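Local atomic coordinates of tungsten formylmethanofuran dehydrogenase subunit E (Syntrophus aciditrophicus, PDB entry 3D00), a protein that binds zinc through a C-terminal treble-clef finger and belongs to the FmdE family implicated in microbial methanogenesis, its own biochemical role being uncertain. Residues Ile32-Met36 with Gly139-Leu143. Residues are numbered along the deposited sequence; the frame is centred on the assembly and turned at random.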
loop_
_atom_site.group_PDB
_atom_site.type_symbol
_atom_site.label_atom_id
_atom_site.label_comp_id
_atom_site.label_asym_id
_atom_site.label_seq_id
_atom_site.Cartn_x
_atom_site.Cartn_y
_atom_site.Cartn_z
ATOM N N ILE A 32 14.144 5.916 8.584
ATOM C CA ILE A 32 14.074 7.355 8.442
ATOM C C ILE A 32 12.590 7.753 8.413
ATOM O O ILE A 32 12.197 8.676 9.095
ATOM C CB ILE A 32 14.865 7.874 7.225
ATOM C CG1 ILE A 32 16.365 7.583 7.408
ATOM C CG2 ILE A 32 14.665 9.382 7.071
ATOM C CD1 ILE A 32 17.186 7.904 6.164
ATOM N N GLY A 33 11.793 7.015 7.650
ATOM C CA GLY A 33 10.364 7.164 7.544
ATOM C C GLY A 33 9.663 7.260 8.865
ATOM O O GLY A 33 8.735 8.038 8.982
ATOM N N GLY A 34 10.089 6.449 9.844
ATOM C CA GLY A 34 9.589 6.547 11.222
ATOM C C GLY A 34 9.772 7.900 11.890
ATOM O O GLY A 34 8.897 8.385 12.652
ATOM N N PHE A 35 10.948 8.477 11.683
ATOM C CA PHE A 35 11.235 9.785 12.229
ATOM C C PHE A 35 10.380 10.786 11.550
ATOM O O PHE A 35 9.961 11.733 12.154
ATOM C CB PHE A 35 12.706 10.127 12.090
ATOM C CG PHE A 35 13.567 9.375 13.037
ATOM C CD1 PHE A 35 13.473 9.605 14.401
ATOM C CD2 PHE A 35 14.514 8.476 12.575
ATOM C CE1 PHE A 35 14.269 8.927 15.278
ATOM C CE2 PHE A 35 15.319 7.802 13.443
ATOM C CZ PHE A 35 15.194 8.007 14.785
HETATM N N MSE A 36 10.149 10.604 10.268
HETATM C CA MSE A 36 9.333 11.545 9.528
HETATM C C MSE A 36 7.870 11.552 9.935
HETATM O O MSE A 36 7.273 12.603 10.148
HETATM C CB MSE A 36 9.456 11.292 8.024
HETATM C CG MSE A 36 10.828 11.595 7.499
HETATM SE SE MSE A 36 11.102 10.798 5.725
HETATM C CE MSE A 36 10.197 11.994 4.664
ATOM N N GLY A 139 18.373 11.025 13.855
ATOM C CA GLY A 139 16.968 11.141 14.231
ATOM C C GLY A 139 16.276 12.139 13.331
ATOM O O GLY A 139 16.461 12.126 12.109
ATOM N N PRO A 140 15.506 13.046 13.917
ATOM C CA PRO A 140 14.841 14.029 13.053
ATOM C C PRO A 140 15.721 15.211 12.589
ATOM O O PRO A 140 15.225 16.063 11.889
ATOM C CB PRO A 140 13.729 14.558 13.957
ATOM C CG PRO A 140 14.380 14.556 15.312
ATOM C CD PRO A 140 15.181 13.262 15.334
ATOM N N ASP A 141 16.995 15.275 12.974
ATOM C CA ASP A 141 17.875 16.414 12.596
ATOM C C ASP A 141 18.086 16.587 11.076
ATOM O O ASP A 141 18.403 17.682 10.596
ATOM C CB ASP A 141 19.242 16.310 13.299
ATOM C CG ASP A 141 19.142 16.216 14.841
ATOM O OD1 ASP A 141 18.067 16.486 15.410
ATOM O OD2 ASP A 141 20.153 15.871 15.491
ATOM N N ILE A 142 17.888 15.526 10.315
ATOM C CA ILE A 142 18.014 15.602 8.865
ATOM C C ILE A 142 16.694 15.894 8.145
ATOM O O ILE A 142 16.629 15.886 6.916
ATOM C CB ILE A 142 18.632 14.317 8.333
ATOM C CG1 ILE A 142 17.834 13.090 8.795
ATOM C CG2 ILE A 142 20.085 14.238 8.820
ATOM C CD1 ILE A 142 18.073 11.834 7.953
ATOM N N LEU A 143 15.664 16.212 8.918
ATOM C CA LEU A 143 14.322 16.447 8.378
ATOM C C LEU A 143 13.923 17.933 8.325
ATOM O O LEU A 143 14.402 18.727 9.119
ATOM C CB LEU A 143 13.328 15.638 9.219
ATOM C CG LEU A 143 13.629 14.143 9.289
ATOM C CD1 LEU A 143 12.565 13.464 10.132
ATOM C CD2 LEU A 143 13.703 13.542 7.924
#
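Phe35 lies flat against the backbone of Gly139 in a buried, apolar contact between helix 28-42 and the loop that links helix 129-138 to strand 143-149. Gly139 CA sits 3.6 Å from the centroid of the Phe35 ring and only 9° off its normal, a CH-pi contact over the face. CG of Phe35 stands anti to its own carbonyl carbon (chi1 -74°), which swings the ring out to the loop. Gly139 is the first residue past helix 129-138 to leave helical torsions, with positive phi (54°), and a side chain there would run into Pro140 CD as well as approach the ring. Pro140 CD adds a looser touch at Phe35 CD1, 4.1 Å away.

Beside this, Leu143 turns both methyls to the helix. Leu143 CD1 packs on Phe35 CB at 3.9 Å, while Leu143 CD2 presses on Met36 CG at 3.5 Å, tighter than usual for two carbons; the side chains of Met36, a selenomethionine, and Leu143 cross at about a right angle. Farther along, Ile32 CG2 meets Ile142 CD1 at 4.3 Å. An alanine in place of Phe35 would remove the ring and is likely to leave Gly139 CA without its aromatic cover. Leu102 touches Ile32, Met36 and Leu143; helix 28-42 thus packs on the turn into edge strand 143-149 and on neighbouring strand 96-102, in the hydrophobic core of the alpha+beta FmdE domain.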